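Local coordinates for possible transcriptional regulator, ArsR family protein (Rhodococcus sp. RHA1, PDB 3F6V), which probably binds DNA and regulates transcription as a winged helix-turn-helix protein of the ArsR family, at residues 58-63 with 92-97; 65-70 with 112-117. All blocks are in the same frame, centred on the assembly; numbering follows the deposited sequence.

Contact 1 of 2, residues 58-63 with 92-97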
ATOM      1  N   PRO A  58       1.512   1.292  -7.909  1.00 14.40           N
ATOM      2  CA  PRO A  58       2.624   0.510  -8.463  1.00 15.12           C
ATOM      3  C   PRO A  58       3.754   1.317  -9.163  1.00 14.53           C
ATOM      4  O   PRO A  58       4.927   0.939  -9.031  1.00 16.00           O
ATOM      5  CB  PRO A  58       1.942  -0.388  -9.497  1.00 16.33           C
ATOM      6  CG  PRO A  58       0.544  -0.533  -8.995  1.00 19.53           C
ATOM      7  CD  PRO A  58       0.194   0.710  -8.257  1.00 14.96           C
ATOM      8  N   THR A  59       3.410   2.407  -9.822  1.00 14.30           N
ATOM      9  CA  THR A  59       4.461   3.278 -10.404  1.00 15.03           C
ATOM     10  C   THR A  59       5.256   3.940  -9.279  1.00 13.63           C
ATOM     11  O   THR A  59       6.503   4.003  -9.356  1.00 14.68           O
ATOM     12  CB  THR A  59       3.850   4.313 -11.322  1.00 14.23           C
ATOM     13  OG1 THR A  59       3.238   3.623 -12.408  1.00 19.24           O
ATOM     14  CG2 THR A  59       4.945   5.251 -11.863  1.00 16.27           C
ATOM     15  N   ARG A  60       4.562   4.450  -8.245  1.00 14.23           N
ATOM     16  CA  ARG A  60       5.282   4.996  -7.120  1.00 13.30           C
ATOM     17  C   ARG A  60       6.191   3.964  -6.430  1.00 13.74           C
ATOM     18  O   ARG A  60       7.283   4.319  -5.993  1.00 13.46           O
ATOM     19  CB  ARG A  60       4.318   5.679  -6.149  1.00 13.61           C
ATOM     20  CG  ARG A  60       3.679   6.857  -6.806  1.00 14.36           C
ATOM     21  CD  ARG A  60       2.932   7.772  -5.850  1.00 17.41           C
ATOM     22  NE  ARG A  60       1.570   7.388  -5.507  1.00 20.76           N
ATOM     23  CZ  ARG A  60       0.469   7.877  -6.078  1.00 19.78           C
ATOM     24  NH1 ARG A  60       0.529   8.680  -7.130  1.00 24.06           N
ATOM     25  NH2 ARG A  60      -0.708   7.495  -5.624  1.00 24.98           N
ATOM     26  N   ARG A  61       5.762   2.699  -6.294  1.00 12.73           N
ATOM     27  CA  ARG A  61       6.652   1.678  -5.710  1.00 12.73           C
ATOM     28  C   ARG A  61       7.930   1.575  -6.494  1.00 12.82           C
ATOM     29  O   ARG A  61       9.028   1.500  -5.897  1.00 12.60           O
ATOM     30  CB  ARG A  61       6.022   0.282  -5.664  1.00 13.86           C
ATOM     31  CG  ARG A  61       4.821   0.249  -4.735  1.00 13.49           C
ATOM     32  CD  ARG A  61       4.430  -1.154  -4.336  1.00 15.38           C
ATOM     33  NE  ARG A  61       4.257  -2.129  -5.372  1.00 15.05           N
ATOM     34  CZ  ARG A  61       3.076  -2.648  -5.767  1.00 14.64           C
ATOM     35  NH1 ARG A  61       1.913  -2.156  -5.355  1.00 16.50           N
ATOM     36  NH2 ARG A  61       3.063  -3.658  -6.594  1.00 16.96           N
ATOM     37  N   ARG A  62       7.780   1.544  -7.819  1.00 13.23           N
ATOM     38  CA  ARG A  62       8.977   1.379  -8.663  1.00 14.06           C
ATOM     39  C   ARG A  62       9.853   2.635  -8.585  1.00 13.82           C
ATOM     40  O   ARG A  62      11.072   2.520  -8.551  1.00 14.54           O
ATOM     41  CB  ARG A  62       8.578   1.105 -10.112  1.00 14.77           C
ATOM     42  CG  ARG A  62       9.749   0.840 -11.036  1.00 18.28           C
ATOM     43  CD  ARG A  62      10.524  -0.402 -10.643  1.00 23.36           C
ATOM     44  NE  ARG A  62      11.697  -0.607 -11.492  1.00 26.50           N
ATOM     45  CZ  ARG A  62      12.877  -1.020 -11.034  1.00 29.51           C
ATOM     46  NH1 ARG A  62      13.057  -1.276  -9.726  1.00 30.94           N
ATOM     47  NH2 ARG A  62      13.881  -1.177 -11.886  1.00 32.69           N
ATOM     48  N   LEU A  63       9.239   3.818  -8.518  1.00 13.21           N
ATOM     49  CA  LEU A  63      10.049   5.044  -8.417  1.00 12.88           C
ATOM     50  C   LEU A  63      10.854   5.021  -7.110  1.00 13.03           C
ATOM     51  O   LEU A  63      12.036   5.382  -7.087  1.00 13.00           O
ATOM     52  CB  LEU A  63       9.178   6.286  -8.439  1.00 13.38           C
ATOM     53  CG  LEU A  63       8.627   6.684  -9.804  1.00 13.02           C
ATOM     54  CD1 LEU A  63       7.491   7.681  -9.696  1.00 15.74           C
ATOM     55  CD2 LEU A  63       9.759   7.279 -10.672  1.00 14.88           C
ATOM     56  N   LEU A  92       5.986  11.941  -8.584  1.00 12.45           N
ATOM     57  CA  LEU A  92       7.033  12.439  -7.673  1.00 12.39           C
ATOM     58  C   LEU A  92       6.539  13.558  -6.760  1.00 13.27           C
ATOM     59  O   LEU A  92       6.976  13.636  -5.601  1.00 12.99           O
ATOM     60  CB  LEU A  92       8.297  12.859  -8.436  1.00 13.23           C
ATOM     61  CG  LEU A  92       9.027  11.622  -9.012  1.00 11.48           C
ATOM     62  CD1 LEU A  92       9.979  12.074 -10.157  1.00 14.55           C
ATOM     63  CD2 LEU A  92       9.817  10.834  -7.967  1.00 14.40           C
ATOM     64  N   ARG A  93       5.633  14.411  -7.253  1.00 14.19           N
ATOM     65  CA  ARG A  93       5.015  15.459  -6.429  0.50 14.52           C
ATOM     66  C   ARG A  93       4.162  14.856  -5.301  1.00 13.97           C
ATOM     67  O   ARG A  93       4.165  15.341  -4.163  1.00 12.91           O
ATOM     68  CB  ARG A  93       4.137  16.372  -7.293  0.50 15.10           C
ATOM     69  CG  ARG A  93       3.534  17.550  -6.550  0.50 18.51           C
ATOM     70  CD  ARG A  93       2.628  18.400  -7.448  0.50 23.77           C
ATOM     71  NE  ARG A  93       1.727  19.262  -6.671  0.50 28.71           N
ATOM     72  CZ  ARG A  93       2.030  20.503  -6.295  0.50 29.87           C
ATOM     73  NH1 ARG A  93       3.205  21.028  -6.628  0.50 31.77           N
ATOM     74  NH2 ARG A  93       1.162  21.218  -5.589  0.50 30.93           N
ATOM     75  N   VAL A  94       3.421  13.795  -5.645  1.00 12.86           N
ATOM     76  CA  VAL A  94       2.597  13.103  -4.630  1.00 12.57           C
ATOM     77  C   VAL A  94       3.518  12.483  -3.569  1.00 11.23           C
ATOM     78  O   VAL A  94       3.264  12.599  -2.337  1.00 12.12           O
ATOM     79  CB  VAL A  94       1.668  12.077  -5.282  1.00 13.48           C
ATOM     80  CG1 VAL A  94       0.880  11.339  -4.219  1.00 16.40           C
ATOM     81  CG2 VAL A  94       0.627  12.780  -6.171  1.00 14.34           C
ATOM     82  N   LEU A  95       4.594  11.819  -4.007  1.00 10.40           N
ATOM     83  CA  LEU A  95       5.516  11.200  -3.060  1.00 10.49           C
ATOM     84  C   LEU A  95       6.173  12.305  -2.190  1.00  9.81           C
ATOM     85  O   LEU A  95       6.480  12.095  -1.011  1.00 11.02           O
ATOM     86  CB  LEU A  95       6.603  10.467  -3.825  1.00 10.71           C
ATOM     87  CG  LEU A  95       6.105   9.137  -4.386  1.00 10.05           C
ATOM     88  CD1 LEU A  95       7.143   8.612  -5.404  1.00 12.31           C
ATOM     89  CD2 LEU A  95       5.967   8.110  -3.285  1.00 12.50           C
ATOM     90  N   THR A  96       6.403  13.496  -2.770  1.00 11.20           N
ATOM     91  CA  THR A  96       7.021  14.593  -2.033  1.00 11.11           C
ATOM     92  C   THR A  96       6.073  15.088  -0.944  1.00 11.85           C
ATOM     93  O   THR A  96       6.471  15.269   0.225  1.00 11.92           O
ATOM     94  CB  THR A  96       7.349  15.789  -2.951  1.00 11.76           C
ATOM     95  OG1 THR A  96       8.351  15.395  -3.900  1.00 14.22           O
ATOM     96  CG2 THR A  96       7.906  16.947  -2.117  1.00 12.46           C
ATOM     97  N   GLU A  97       4.805  15.231  -1.305  1.00 12.01           N
ATOM     98  CA  GLU A  97       3.790  15.686  -0.358  0.50 13.10           C
ATOM     99  C   GLU A  97       3.653  14.696   0.804  1.00 12.91           C
ATOM    100  O   GLU A  97       3.447  15.098   1.956  1.00 13.59           O
ATOM    101  CB  GLU A  97       2.457  15.889  -1.075  0.50 13.43           C
ATOM    102  CG  GLU A  97       1.377  16.647  -0.273  0.50 16.87           C
ATOM    103  CD  GLU A  97       1.764  18.104   0.081  0.50 20.08           C
ATOM    104  OE1 GLU A  97       2.872  18.558  -0.272  0.50 22.46           O
ATOM    105  OE2 GLU A  97       0.959  18.797   0.730  0.50 24.57           O
TER

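Contact 2 of 2, residues 65-70 with 112-117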
ATOM      1  N   GLN A  65      11.893   2.315  -5.505  1.00 12.74           N
ATOM      2  CA  GLN A  65      13.008   1.369  -5.740  1.00 13.47           C
ATOM      3  C   GLN A  65      14.119   1.980  -6.568  1.00 14.68           C
ATOM      4  O   GLN A  65      15.294   1.849  -6.195  1.00 15.86           O
ATOM      5  CB  GLN A  65      12.506   0.151  -6.447  1.00 14.08           C
ATOM      6  CG  GLN A  65      11.610  -0.704  -5.548  1.00 14.80           C
ATOM      7  CD  GLN A  65      11.211  -1.945  -6.254  1.00 15.21           C
ATOM      8  OE1 GLN A  65      11.020  -1.924  -7.493  1.00 20.18           O
ATOM      9  NE2 GLN A  65      11.083  -3.053  -5.508  1.00 15.68           N
ATOM     10  N   LEU A  66      13.757   2.663  -7.644  1.00 14.44           N
ATOM     11  CA  LEU A  66      14.772   3.275  -8.489  1.00 14.68           C
ATOM     12  C   LEU A  66      15.630   4.266  -7.717  1.00 13.66           C
ATOM     13  O   LEU A  66      16.862   4.344  -7.912  1.00 16.14           O
ATOM     14  CB  LEU A  66      14.138   3.912  -9.712  1.00 15.20           C
ATOM     15  CG  LEU A  66      13.575   2.957 -10.735  1.00 16.35           C
ATOM     16  CD1 LEU A  66      12.657   3.696 -11.703  1.00 19.01           C
ATOM     17  CD2 LEU A  66      14.679   2.187 -11.504  1.00 18.75           C
ATOM     18  N   LEU A  67      15.031   5.047  -6.847  1.00 12.83           N
ATOM     19  CA  LEU A  67      15.750   6.047  -6.093  1.00 12.14           C
ATOM     20  C   LEU A  67      16.705   5.464  -5.052  1.00 12.40           C
ATOM     21  O   LEU A  67      17.512   6.216  -4.464  1.00 12.99           O
ATOM     22  CB  LEU A  67      14.743   7.035  -5.461  1.00 12.73           C
ATOM     23  CG  LEU A  67      14.119   7.972  -6.479  1.00 12.80           C
ATOM     24  CD1 LEU A  67      12.965   8.722  -5.758  1.00 13.77           C
ATOM     25  CD2 LEU A  67      15.161   8.977  -7.022  1.00 15.77           C
ATOM     26  N   THR A  68      16.641   4.160  -4.806  1.00 13.18           N
ATOM     27  CA  THR A  68      17.593   3.572  -3.837  1.00 13.88           C
ATOM     28  C   THR A  68      19.036   3.607  -4.321  1.00 13.78           C
ATOM     29  O   THR A  68      19.935   3.495  -3.509  1.00 13.83           O
ATOM     30  CB  THR A  68      17.244   2.127  -3.424  1.00 13.03           C
ATOM     31  OG1 THR A  68      17.246   1.278  -4.565  1.00 14.89           O
ATOM     32  CG2 THR A  68      15.856   2.069  -2.697  1.00 14.57           C
ATOM     33  N   SER A  69      19.215   3.784  -5.628  1.00 14.92           N
ATOM     34  CA  SER A  69      20.554   3.900  -6.184  0.50 15.73           C
ATOM     35  C   SER A  69      21.080   5.349  -6.172  1.00 15.56           C
ATOM     36  O   SER A  69      22.182   5.625  -6.678  1.00 17.35           O
ATOM     37  CB  SER A  69      20.557   3.343  -7.605  0.50 16.87           C
ATOM     38  OG  SER A  69      20.212   4.368  -8.511  0.50 18.56           O
ATOM     39  N   GLY A  70      20.323   6.270  -5.575  1.00 15.08           N
ATOM     40  CA  GLY A  70      20.769   7.636  -5.377  1.00 16.07           C
ATOM     41  C   GLY A  70      19.809   8.638  -6.001  1.00 15.46           C
ATOM     42  O   GLY A  70      18.862   8.268  -6.733  1.00 15.76           O
ATOM     43  N   TYR A 112      15.331  14.242  -7.506  1.00 12.30           N
ATOM     44  CA  TYR A 112      14.573  13.682  -6.373  1.00 11.67           C
ATOM     45  C   TYR A 112      15.422  12.657  -5.665  1.00 11.57           C
ATOM     46  O   TYR A 112      16.202  11.952  -6.279  1.00 13.27           O
ATOM     47  CB  TYR A 112      13.287  13.033  -6.875  1.00 13.10           C
ATOM     48  CG  TYR A 112      12.211  14.066  -7.131  1.00 14.00           C
ATOM     49  CD1 TYR A 112      11.409  14.541  -6.084  1.00 15.35           C
ATOM     50  CD2 TYR A 112      12.043  14.607  -8.391  1.00 15.76           C
ATOM     51  CE1 TYR A 112      10.466  15.523  -6.294  1.00 15.86           C
ATOM     52  CE2 TYR A 112      11.064  15.610  -8.643  1.00 16.93           C
ATOM     53  CZ  TYR A 112      10.307  16.079  -7.569  1.00 16.42           C
ATOM     54  OH  TYR A 112       9.342  17.035  -7.770  1.00 20.30           O
ATOM     55  N   ARG A 113      15.252  12.566  -4.351  1.00 12.61           N
ATOM     56  CA  ARG A 113      15.953  11.590  -3.529  1.00 11.59           C
ATOM     57  C   ARG A 113      14.990  11.079  -2.443  1.00 11.94           C
ATOM     58  O   ARG A 113      14.054  11.778  -2.045  1.00 12.04           O
ATOM     59  CB  ARG A 113      17.192  12.234  -2.887  1.00 12.60           C
ATOM     60  CG  ARG A 113      16.888  13.315  -1.849  1.00 14.02           C
ATOM     61  CD  ARG A 113      18.213  14.036  -1.524  1.00 14.74           C
ATOM     62  NE  ARG A 113      18.076  14.976  -0.411  1.00 16.24           N
ATOM     63  CZ  ARG A 113      17.622  16.226  -0.519  1.00 15.17           C
ATOM     64  NH1 ARG A 113      17.285  16.740  -1.717  1.00 16.79           N
ATOM     65  NH2 ARG A 113      17.560  16.996   0.569  1.00 17.58           N
ATOM     66  N   LEU A 114      15.264   9.877  -1.963  1.00 12.04           N
ATOM     67  CA  LEU A 114      14.452   9.310  -0.883  1.00 12.44           C
ATOM     68  C   LEU A 114      14.672  10.034   0.411  1.00 13.02           C
ATOM     69  O   LEU A 114      15.803  10.457   0.723  1.00 13.30           O
ATOM     70  CB  LEU A 114      14.769   7.808  -0.695  1.00 12.47           C
ATOM     71  CG  LEU A 114      14.248   6.939  -1.844  1.00 12.72           C
ATOM     72  CD1 LEU A 114      14.853   5.575  -1.843  1.00 15.04           C
ATOM     73  CD2 LEU A 114      12.747   6.871  -1.839  1.00 15.52           C
ATOM     74  N   ASP A 115      13.583  10.188   1.201  1.00 11.61           N
ATOM     75  CA  ASP A 115      13.682  10.780   2.525  1.00 11.86           C
ATOM     76  C   ASP A 115      13.539   9.672   3.587  1.00 11.59           C
ATOM     77  O   ASP A 115      12.422   9.127   3.757  1.00 12.13           O
ATOM     78  CB  ASP A 115      12.572  11.814   2.700  1.00 12.04           C
ATOM     79  CG  ASP A 115      12.711  12.599   3.966  1.00 13.60           C
ATOM     80  OD1 ASP A 115      13.466  12.163   4.883  1.00 16.78           O
ATOM     81  OD2 ASP A 115      12.098  13.711   4.011  1.00 15.93           O
ATOM     82  N   PRO A 116      14.615   9.330   4.331  1.00 11.48           N
ATOM     83  CA  PRO A 116      14.498   8.323   5.402  1.00 11.03           C
ATOM     84  C   PRO A 116      13.376   8.589   6.397  1.00 12.20           C
ATOM     85  O   PRO A 116      12.815   7.635   6.932  1.00 12.67           O
ATOM     86  CB  PRO A 116      15.848   8.415   6.107  1.00 13.00           C
ATOM     87  CG  PRO A 116      16.780   8.820   4.995  1.00 14.26           C
ATOM     88  CD  PRO A 116      16.022   9.807   4.162  1.00 12.66           C
ATOM     89  N   GLN A 117      13.052   9.856   6.668  1.00 12.14           N
ATOM     90  CA  GLN A 117      12.008  10.154   7.669  1.00 13.37           C
ATOM     91  C   GLN A 117      10.686   9.543   7.187  1.00 13.40           C
ATOM     92  O   GLN A 117       9.922   8.944   7.950  1.00 14.77           O
ATOM     93  CB  GLN A 117      11.831  11.654   7.798  1.00 15.45           C
ATOM     94  CG  GLN A 117      13.080  12.379   8.311  1.00 18.78           C
ATOM     95  CD  GLN A 117      13.604  11.753   9.585  1.00 16.87           C
ATOM     96  OE1 GLN A 117      14.660  11.143   9.618  1.00 20.66           O
ATOM     97  NE2 GLN A 117      12.862  11.936  10.668  1.00 22.54           N
TER
HETATM   98  O   HOH W   1      17.496   8.640  -3.248  1.00 13.98           O

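Contact 1 of 2, residues 58-63 with 92-97
In the winged helix-turn-helix core, Arg60 and Leu63 of helix 58-66 pack against Leu92, Val94 and Leu95 of helix 85-97, which by family likeness is the recognition helix. The short axes come within 10.7 Å of each other and cross at -76°, and the interface buries 257 Å². The backbones are closest at Arg60 CA and Leu95 CA, 7.4 Å apart.

Arg60 supplies two surfaces. Its CB, CG and CD run across the isopropyl end of Leu95, with CD 3.8 Å from Leu95 CG, so the arginine stem acts as an apolar group. The chain starts with CG anti to the carbonyl carbon (chi1 -65°) and then bends at chi3 (-83°). The bend carries the guanidinium to Val94, whose CG1 lies over the centre of one face and is 4.0 Å from Arg60 CZ. This is face packing by a methyl group, with no polar bond between the two residues. The polar end is held from outside the segments: NE donates to Val54 O, and NH1 makes a weak bond to His91 ND1.

Leu63 completes the apolar part. Its CB is 4.3 Å from Leu95 CD1, and its CD1 is likewise 4.3 Å from Leu92 CD2, leaving the leucines in loose van der Waals contact. Within helix 85-97, Leu92 O accepts from Thr96 OG1 at 2.8 Å as well as from Thr96 N, and the two donors arrive from opposite faces of the carbonyl plane.

Elsewhere on helix 58-66, Arg61 forms a salt bridge to Asp50 of the second subunit. Helix 74-78 borders the leucine layer, since Leu77 touches both Leu63 and Leu92, and Leu95 also packs on Val101 of strand 101-106.

Contact 2 of 2, residues 65-70 with 112-117
Leu114 holds CG anti to its carbonyl carbon (chi1 -71°), which sets that atom 3.7 Å from Leu67 CB. The matching torsion of Leu67 (chi1 -73°) serves a different contact, directing its CG and CD2 toward the strand backbone. The CD2 branch of Leu67 runs back along the strand and lies 3.2 Å from Tyr112 O, a tight methyl-to-carbonyl contact. CD1 of Leu114 turns to the backbone at Thr68 N and meets Thr68 CG2 at 3.7 Å.

Thr68 is fixed by its hydroxyl. With chi1 at 60°, OG1 turns back to donate to Gln65 O at 2.6 Å, in the carbonyl plane, and Thr68 N shares that acceptor.

Polar linkage across the segments runs through one water, which donates to Leu67 O at 2.7 Å and accepts from Leu114 N at 2.9 Å. The water thus gives Leu114 N an acceptor, and Leu67 O takes Gly70 N as a second donor.

Leu137 and Leu134 of the second subunit pack on Leu114 and Thr68. The arrangement is that of a winged helix-turn-helix fold, in which strand 109-114 of the wing hairpin is anchored on the helical core.

Overall arrangement
Contacts 1 and 2 have centres about 11 Å apart and share helix 58-66. Its earlier residues face helix 85-97, and the segment that follows on from it, through Leu67 and Thr68, meets strand 109-114. Along the chain the segments interleave: 58-63, 65-70, 92-97, then 112-117. The contacts touch directly through Tyr112, whose CE1 is 3.2 Å from Thr96 OG1 and whose CD2 is 3.7 Å from Leu92 CD1. Helix 58-66 and its continuation therefore tie the probable recognition helix and the wing hairpin into one packed unit. The second subunit lies against both contacts, reached in contact 1 by Pro58 and Arg61, outside the helix packing, and in contact 2 by Thr68 and Leu114 themselves.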